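Secreted effector protein SopD (Salmonella typhimurium, PDB 5CPC) acts as a secreted virulence effector that alters host cell physiology, supports replication in macrophages and cooperates with SopB in membrane fission and macropinosome formation during invasion. Local coordinates at residues L148-V153 with Y252-Y257; G239-S244 with K294-H299. All coordinates share one frame; numbering follows the deposited sequence.

Contact 1: residues L148-V153 with Y252-Y257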
ATOM      1  N   LEU A 148      -5.788   4.464   0.083  1.00 46.01           N
ATOM      2  CA  LEU A 148      -6.990   4.221   0.859  1.00 46.76           C
ATOM      3  C   LEU A 148      -7.445   2.769   0.621  1.00 46.29           C
ATOM      4  O   LEU A 148      -8.025   2.144   1.504  1.00 46.03           O
ATOM      5  CB  LEU A 148      -8.065   5.198   0.376  1.00 45.42           C
ATOM      6  CG  LEU A 148      -8.717   6.177   1.348  1.00 49.20           C
ATOM      7  CD1 LEU A 148      -8.007   6.505   2.760  1.00 44.20           C
ATOM      8  CD2 LEU A 148      -9.138   7.471   0.594  1.00 43.87           C
ATOM      9  N   GLN A 149      -7.210   2.268  -0.588  1.00 45.98           N
ATOM     10  CA  GLN A 149      -7.610   0.905  -0.988  1.00 47.63           C
ATOM     11  C   GLN A 149      -6.786  -0.091  -0.190  1.00 46.29           C
ATOM     12  O   GLN A 149      -7.324  -1.123   0.247  1.00 47.21           O
ATOM     13  CB  GLN A 149      -7.422   0.609  -2.473  1.00 47.39           C
ATOM     14  CG  GLN A 149      -8.409   1.289  -3.436  1.00 54.19           C
ATOM     15  CD  GLN A 149      -8.087   0.897  -4.875  1.00 60.01           C
ATOM     16  OE1 GLN A 149      -8.367  -0.230  -5.304  1.00 64.17           O
ATOM     17  NE2 GLN A 149      -7.435   1.786  -5.593  1.00 60.71           N
ATOM     18  N   ILE A 150      -5.528   0.266   0.049  1.00 43.74           N
ATOM     19  CA  ILE A 150      -4.637  -0.599   0.796  1.00 43.69           C
ATOM     20  C   ILE A 150      -5.078  -0.549   2.254  1.00 44.17           C
ATOM     21  O   ILE A 150      -5.015  -1.563   2.940  1.00 44.72           O
ATOM     22  CB  ILE A 150      -3.158  -0.148   0.646  1.00 42.84           C
ATOM     23  CG1 ILE A 150      -2.688  -0.369  -0.815  1.00 43.11           C
ATOM     24  CG2 ILE A 150      -2.199  -0.834   1.671  1.00 39.91           C
ATOM     25  CD1 ILE A 150      -1.563   0.611  -1.239  1.00 43.05           C
ATOM     26  N   CYS A 151      -5.462   0.638   2.714  1.00 42.53           N
ATOM     27  CA  CYS A 151      -6.036   0.813   4.038  1.00 43.54           C
ATOM     28  C   CYS A 151      -7.226  -0.120   4.223  1.00 42.76           C
ATOM     29  O   CYS A 151      -7.274  -0.767   5.233  1.00 44.27           O
ATOM     30  CB  CYS A 151      -6.407   2.293   4.337  1.00 42.09           C
ATOM     31  SG  CYS A 151      -4.928   3.304   4.718  1.00 44.18           S
ATOM     32  N   GLU A 152      -8.157  -0.201   3.267  1.00 43.66           N
ATOM     33  CA  GLU A 152      -9.324  -1.071   3.394  1.00 45.68           C
ATOM     34  C   GLU A 152      -8.880  -2.515   3.617  1.00 46.54           C
ATOM     35  O   GLU A 152      -9.428  -3.210   4.502  1.00 45.13           O
ATOM     36  CB  GLU A 152     -10.213  -1.085   2.166  1.00 47.18           C
ATOM     37  CG  GLU A 152     -10.347   0.288   1.532  1.00 56.55           C
ATOM     38  CD  GLU A 152     -11.528   0.440   0.586  1.00 62.23           C
ATOM     39  OE1 GLU A 152     -11.931   1.629   0.373  1.00 65.70           O
ATOM     40  OE2 GLU A 152     -12.051  -0.604   0.112  1.00 64.13           O
ATOM     41  N   VAL A 153      -7.913  -2.967   2.810  1.00 45.92           N
ATOM     42  CA  VAL A 153      -7.568  -4.358   2.785  1.00 45.55           C
ATOM     43  C   VAL A 153      -6.917  -4.702   4.100  1.00 45.34           C
ATOM     44  O   VAL A 153      -7.288  -5.703   4.741  1.00 46.12           O
ATOM     45  CB  VAL A 153      -6.718  -4.717   1.519  1.00 46.49           C
ATOM     46  CG1 VAL A 153      -6.011  -6.083   1.677  1.00 47.38           C
ATOM     47  CG2 VAL A 153      -7.623  -4.774   0.346  1.00 44.99           C
ATOM     48  N   TYR A 252       5.481   2.540   2.087  1.00 50.56           N
ATOM     49  CA  TYR A 252       5.583   2.340   3.518  1.00 49.98           C
ATOM     50  C   TYR A 252       4.473   1.427   3.978  1.00 50.11           C
ATOM     51  O   TYR A 252       4.711   0.469   4.735  1.00 49.42           O
ATOM     52  CB  TYR A 252       5.444   3.679   4.295  1.00 50.59           C
ATOM     53  CG  TYR A 252       5.059   3.492   5.747  1.00 50.72           C
ATOM     54  CD1 TYR A 252       5.999   3.037   6.680  1.00 49.82           C
ATOM     55  CD2 TYR A 252       3.740   3.692   6.183  1.00 50.90           C
ATOM     56  CE1 TYR A 252       5.655   2.810   8.007  1.00 53.64           C
ATOM     57  CE2 TYR A 252       3.383   3.461   7.534  1.00 53.33           C
ATOM     58  CZ  TYR A 252       4.367   3.014   8.431  1.00 52.18           C
ATOM     59  OH  TYR A 252       4.067   2.793   9.753  1.00 56.64           O
ATOM     60  N   LEU A 253       3.257   1.765   3.563  1.00 48.81           N
ATOM     61  CA  LEU A 253       2.111   1.017   4.021  1.00 50.99           C
ATOM     62  C   LEU A 253       2.099  -0.428   3.510  1.00 51.08           C
ATOM     63  O   LEU A 253       1.681  -1.348   4.271  1.00 51.38           O
ATOM     64  CB  LEU A 253       0.808   1.763   3.725  1.00 50.76           C
ATOM     65  CG  LEU A 253      -0.508   1.369   4.356  1.00 53.66           C
ATOM     66  CD1 LEU A 253      -0.589   1.695   5.857  1.00 57.75           C
ATOM     67  CD2 LEU A 253      -1.567   2.086   3.607  1.00 54.61           C
ATOM     68  N   LEU A 254       2.565  -0.650   2.269  1.00 49.36           N
ATOM     69  CA  LEU A 254       2.740  -2.027   1.756  1.00 48.79           C
ATOM     70  C   LEU A 254       3.796  -2.817   2.454  1.00 49.58           C
ATOM     71  O   LEU A 254       3.552  -3.955   2.784  1.00 51.40           O
ATOM     72  CB  LEU A 254       3.046  -2.064   0.265  1.00 46.73           C
ATOM     73  CG  LEU A 254       1.864  -1.630  -0.591  1.00 46.76           C
ATOM     74  CD1 LEU A 254       2.343  -1.323  -2.035  1.00 41.09           C
ATOM     75  CD2 LEU A 254       0.748  -2.752  -0.546  1.00 44.77           C
ATOM     76  N   HIS A 255       4.987  -2.256   2.675  1.00 50.83           N
ATOM     77  CA  HIS A 255       6.161  -3.094   3.029  1.00 52.09           C
ATOM     78  C   HIS A 255       6.817  -2.813   4.343  1.00 52.91           C
ATOM     79  O   HIS A 255       7.595  -3.623   4.817  1.00 54.12           O
ATOM     80  CB  HIS A 255       7.263  -3.037   1.917  1.00 51.89           C
ATOM     81  CG  HIS A 255       6.754  -3.370   0.549  1.00 49.94           C
ATOM     82  ND1 HIS A 255       6.451  -4.657   0.159  1.00 50.62           N
ATOM     83  CD2 HIS A 255       6.510  -2.585  -0.530  1.00 50.27           C
ATOM     84  CE1 HIS A 255       6.013  -4.644  -1.093  1.00 49.08           C
ATOM     85  NE2 HIS A 255       6.034  -3.400  -1.531  1.00 46.54           N
ATOM     86  N   SER A 256       6.548  -1.657   4.924  1.00 54.50           N
ATOM     87  CA  SER A 256       7.179  -1.293   6.208  1.00 58.41           C
ATOM     88  C   SER A 256       6.256  -1.062   7.434  1.00 58.38           C
ATOM     89  O   SER A 256       6.712  -1.059   8.584  1.00 60.61           O
ATOM     90  CB  SER A 256       8.119  -0.122   5.988  1.00 58.40           C
ATOM     91  OG  SER A 256       9.093  -0.568   5.091  1.00 62.30           O
ATOM     92  N   TYR A 257       4.968  -0.907   7.177  1.00 57.55           N
ATOM     93  CA  TYR A 257       4.005  -0.553   8.218  1.00 58.25           C
ATOM     94  C   TYR A 257       3.994  -1.571   9.351  1.00 59.39           C
ATOM     95  O   TYR A 257       3.835  -2.743   9.083  1.00 59.21           O
ATOM     96  CB  TYR A 257       2.612  -0.493   7.571  1.00 56.94           C
ATOM     97  CG  TYR A 257       1.433  -0.470   8.520  1.00 56.92           C
ATOM     98  CD1 TYR A 257       1.090   0.703   9.228  1.00 55.24           C
ATOM     99  CD2 TYR A 257       0.633  -1.598   8.682  1.00 56.48           C
ATOM    100  CE1 TYR A 257       0.002   0.730  10.082  1.00 50.95           C
ATOM    101  CE2 TYR A 257      -0.446  -1.595   9.568  1.00 54.33           C
ATOM    102  CZ  TYR A 257      -0.755  -0.421  10.250  1.00 52.10           C
ATOM    103  OH  TYR A 257      -1.840  -0.405  11.059  1.00 49.49           O
TER

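Contact 2: residues G239-S244 with K294-H299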
ATOM      1  N   GLY A 239       3.846   7.873 -27.438  1.00 64.48           N
ATOM      2  CA  GLY A 239       5.172   7.621 -27.980  1.00 63.25           C
ATOM      3  C   GLY A 239       6.339   7.861 -27.025  1.00 61.35           C
ATOM      4  O   GLY A 239       7.481   7.684 -27.388  1.00 60.42           O
ATOM      5  N   GLU A 240       6.052   8.239 -25.796  1.00 59.43           N
ATOM      6  CA  GLU A 240       7.082   8.516 -24.842  1.00 57.91           C
ATOM      7  C   GLU A 240       6.864   7.536 -23.681  1.00 57.07           C
ATOM      8  O   GLU A 240       5.715   7.201 -23.383  1.00 58.48           O
ATOM      9  CB  GLU A 240       6.864   9.915 -24.310  1.00 57.79           C
ATOM     10  CG  GLU A 240       7.753  10.968 -24.880  1.00 60.41           C
ATOM     11  CD  GLU A 240       7.286  12.390 -24.491  1.00 60.16           C
ATOM     12  OE1 GLU A 240       7.455  12.819 -23.329  1.00 59.93           O
ATOM     13  OE2 GLU A 240       6.699  13.049 -25.360  1.00 60.17           O
ATOM     14  N   VAL A 241       7.937   7.111 -23.002  1.00 54.30           N
ATOM     15  CA  VAL A 241       7.800   6.336 -21.763  1.00 51.99           C
ATOM     16  C   VAL A 241       8.055   7.269 -20.588  1.00 50.32           C
ATOM     17  O   VAL A 241       9.077   7.951 -20.538  1.00 49.93           O
ATOM     18  CB  VAL A 241       8.829   5.216 -21.671  1.00 51.56           C
ATOM     19  CG1 VAL A 241       8.493   4.297 -20.487  1.00 48.63           C
ATOM     20  CG2 VAL A 241       8.895   4.459 -23.005  1.00 55.04           C
ATOM     21  N   ALA A 242       7.131   7.284 -19.645  1.00 46.73           N
ATOM     22  CA  ALA A 242       7.199   8.178 -18.531  1.00 45.49           C
ATOM     23  C   ALA A 242       7.450   7.323 -17.281  1.00 45.02           C
ATOM     24  O   ALA A 242       6.685   6.398 -17.005  1.00 44.89           O
ATOM     25  CB  ALA A 242       5.824   8.930 -18.412  1.00 45.58           C
ATOM     26  N   PHE A 243       8.512   7.621 -16.544  1.00 42.92           N
ATOM     27  CA  PHE A 243       8.815   6.959 -15.268  1.00 40.21           C
ATOM     28  C   PHE A 243       8.322   7.747 -14.111  1.00 40.55           C
ATOM     29  O   PHE A 243       8.073   8.957 -14.259  1.00 39.61           O
ATOM     30  CB  PHE A 243      10.319   6.769 -15.146  1.00 39.97           C
ATOM     31  CG  PHE A 243      10.863   5.897 -16.218  1.00 37.17           C
ATOM     32  CD1 PHE A 243      10.808   4.525 -16.091  1.00 35.54           C
ATOM     33  CD2 PHE A 243      11.396   6.446 -17.387  1.00 40.37           C
ATOM     34  CE1 PHE A 243      11.213   3.681 -17.124  1.00 35.21           C
ATOM     35  CE2 PHE A 243      11.896   5.584 -18.417  1.00 37.38           C
ATOM     36  CZ  PHE A 243      11.777   4.221 -18.288  1.00 37.78           C
ATOM     37  N   SER A 244       8.175   7.023 -12.985  1.00 41.04           N
ATOM     38  CA  SER A 244       7.653   7.491 -11.690  1.00 43.78           C
ATOM     39  C   SER A 244       8.230   6.693 -10.604  1.00 42.75           C
ATOM     40  O   SER A 244       8.602   5.561 -10.810  1.00 41.55           O
ATOM     41  CB  SER A 244       6.156   7.122 -11.569  1.00 43.45           C
ATOM     42  OG  SER A 244       5.558   8.073 -12.357  1.00 52.30           O
ATOM     43  N   LYS A 294      16.982   3.736 -20.834  1.00 41.46           N
ATOM     44  CA  LYS A 294      17.967   2.859 -21.487  1.00 41.87           C
ATOM     45  C   LYS A 294      17.750   1.458 -20.987  1.00 40.17           C
ATOM     46  O   LYS A 294      17.714   0.527 -21.774  1.00 41.77           O
ATOM     47  CB  LYS A 294      19.408   3.349 -21.215  1.00 43.53           C
ATOM     48  CG  LYS A 294      20.583   2.338 -21.487  1.00 49.47           C
ATOM     49  CD  LYS A 294      22.067   2.930 -21.084  1.00 53.75           C
ATOM     50  CE  LYS A 294      22.457   4.239 -21.801  1.00 60.34           C
ATOM     51  NZ  LYS A 294      22.220   5.558 -21.005  1.00 64.27           N
ATOM     52  N   LEU A 295      17.606   1.293 -19.681  1.00 39.09           N
ATOM     53  CA  LEU A 295      17.367  -0.019 -19.082  1.00 39.45           C
ATOM     54  C   LEU A 295      16.025  -0.639 -19.562  1.00 39.71           C
ATOM     55  O   LEU A 295      15.927  -1.834 -19.901  1.00 40.32           O
ATOM     56  CB  LEU A 295      17.362   0.137 -17.570  1.00 40.50           C
ATOM     57  CG  LEU A 295      18.699   0.507 -16.919  1.00 40.53           C
ATOM     58  CD1 LEU A 295      18.539   0.754 -15.405  1.00 41.39           C
ATOM     59  CD2 LEU A 295      19.622  -0.675 -17.190  1.00 41.31           C
ATOM     60  N   TYR A 296      14.991   0.194 -19.644  1.00 40.02           N
ATOM     61  CA  TYR A 296      13.645  -0.303 -19.990  1.00 39.94           C
ATOM     62  C   TYR A 296      13.691  -0.811 -21.415  1.00 41.30           C
ATOM     63  O   TYR A 296      13.213  -1.908 -21.680  1.00 43.29           O
ATOM     64  CB  TYR A 296      12.683   0.849 -19.833  1.00 41.28           C
ATOM     65  CG  TYR A 296      11.255   0.703 -20.360  1.00 44.40           C
ATOM     66  CD1 TYR A 296      10.269   0.204 -19.546  1.00 42.46           C
ATOM     67  CD2 TYR A 296      10.890   1.214 -21.611  1.00 46.01           C
ATOM     68  CE1 TYR A 296       8.923   0.125 -19.980  1.00 47.23           C
ATOM     69  CE2 TYR A 296       9.525   1.153 -22.056  1.00 48.62           C
ATOM     70  CZ  TYR A 296       8.571   0.587 -21.225  1.00 47.76           C
ATOM     71  OH  TYR A 296       7.266   0.500 -21.609  1.00 50.21           O
ATOM     72  N   LEU A 297      14.356  -0.050 -22.320  1.00 42.26           N
ATOM     73  CA  LEU A 297      14.423  -0.386 -23.748  1.00 42.71           C
ATOM     74  C   LEU A 297      15.264  -1.629 -23.985  1.00 42.94           C
ATOM     75  O   LEU A 297      15.067  -2.324 -24.986  1.00 44.88           O
ATOM     76  CB  LEU A 297      14.998   0.775 -24.574  1.00 43.32           C
ATOM     77  CG  LEU A 297      14.012   1.937 -24.786  1.00 45.38           C
ATOM     78  CD1 LEU A 297      14.605   2.985 -25.733  1.00 46.01           C
ATOM     79  CD2 LEU A 297      12.611   1.489 -25.282  1.00 44.32           C
ATOM     80  N   THR A 298      16.163  -1.926 -23.049  1.00 41.26           N
ATOM     81  CA  THR A 298      17.058  -3.081 -23.160  1.00 41.65           C
ATOM     82  C   THR A 298      16.682  -4.253 -22.289  1.00 42.13           C
ATOM     83  O   THR A 298      17.413  -5.273 -22.235  1.00 43.50           O
ATOM     84  CB  THR A 298      18.554  -2.676 -22.853  1.00 40.63           C
ATOM     85  OG1 THR A 298      18.640  -1.902 -21.625  1.00 39.06           O
ATOM     86  CG2 THR A 298      19.059  -1.806 -24.015  1.00 41.99           C
ATOM     87  N   HIS A 299      15.550  -4.125 -21.609  1.00 41.50           N
ATOM     88  CA  HIS A 299      14.962  -5.228 -20.930  1.00 42.40           C
ATOM     89  C   HIS A 299      13.468  -5.435 -21.298  1.00 45.00           C
ATOM     90  O   HIS A 299      12.580  -5.594 -20.400  1.00 43.89           O
ATOM     91  CB  HIS A 299      15.148  -5.041 -19.419  1.00 42.08           C
ATOM     92  CG  HIS A 299      16.560  -5.198 -18.986  1.00 40.93           C
ATOM     93  ND1 HIS A 299      17.478  -4.178 -19.072  1.00 41.68           N
ATOM     94  CD2 HIS A 299      17.219  -6.262 -18.477  1.00 40.93           C
ATOM     95  CE1 HIS A 299      18.654  -4.616 -18.660  1.00 39.67           C
ATOM     96  NE2 HIS A 299      18.518  -5.868 -18.272  1.00 40.70           N
TER

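Contact 1: residues L148-V153 with Y252-Y257
A chi1 of -166° puts CG of Leu253 opposite its own backbone N and carries the CD2 branch out to Ile150 and Cys151 on the other helix. On Ile150 it is the CG2 methyl that stands anti to the backbone N, while CG1 lies beside the backbone N, anti to the carbonyl carbon (chi1 -67°); CG2 lies nearest Leu253, and the CG1-CD1 branch goes to Leu254. Ile150 CG2 meets Leu253 CD2 at 3.6 Å, the two side chains sliding past each other in opposite directions. The other branch ends in Ile150 CD1, which lies 4.1 Å from Leu254 CD2 and equally close to Leu254 CG, and here the side chains cross at about a right angle. Leu253 CD2 has a second neighbour in Cys151 SG, at 3.7 Å, so one methyl is shared by two successive residues of helix 141-160. This is helix-helix packing in the interior of a protein with more helix than strand: the segments, parts of helices 141-160 and 248-256, have axes 10.5 Å apart with their directions at 44°. All four touching residues are buried and the contact between them is purely apolar. Beyond it, Ile182 of helix 180-190 also packs on Ile150, Ile78 of helix 76-90 on Cys151, and Leu316 near the C-terminus on Leu254. Residues 252-256 include a wider, pi-type turn: Tyr252 O accepts from Ser256 N and also, weakly, from Tyr257 N.

Contact 2: residues G239-S244 with K294-H299
Val241 and Tyr296 approach from opposite directions, and they meet through a CH-pi interaction: the CG1 methyl of Val241 sits over one face of the tyrosine ring, 3.9 Å from its centroid and 21° off the normal. The second valine methyl extends the apolar contact, with Val241 CG2 3.5 Å from Tyr296 CE2. With CG anti to the backbone N (chi1 169°), Tyr296 sends its ring from the helix toward the strand.

The aromatic pair is T-shaped. Phe243 turns its edge toward the face of Tyr296, the planes standing at 90° and the centroids 5.8 Å apart. At the same edge, in the plane of the phenylalanine ring, Tyr296 CB approaches Phe243 CZ to 3.8 Å.

Polar bonds lie within the helical segment or lead out of it. Near its end, Thr298 OG1 donates to Lys294 O at 2.6 Å, and His299 ND1 donates to Leu295 O at 2.9 Å, with the acceptor almost in the imidazole plane. Tyr296 OH is hydrogen-bonded to Glu236 of strand 232-237, whose Tyr234 also meets the Tyr296 ring edge-to-face. The hydroxyl and the ring of Tyr296 thus both meet strand 232-237.

Val241 and Phe243, alternate residues on strand 240-245, pack a beta-hairpin formed with strand 232-237 against the last turns of helix 285-298.

In the fold
Contact 1 lies about 3 Å from the centre of the chain, whereas the centre of contact 2 is about 24 Å out, toward the periphery. Different elements are joined: two helices in contact 1, a hairpin strand and a helix in contact 2. Even so, strand 240-245 runs on in sequence to helix 248-256, and the segments of the two contacts alternate along the chain. Their centres are about 27 Å apart and their nearest atoms about 13 Å, so they do not touch. Aliphatic branches and a sulfur make contact 1; contact 2, though far from the centre, is also buried and uses two buried aromatic rings with a partly exposed valine, and a glutamate holds its tyrosine hydroxyl.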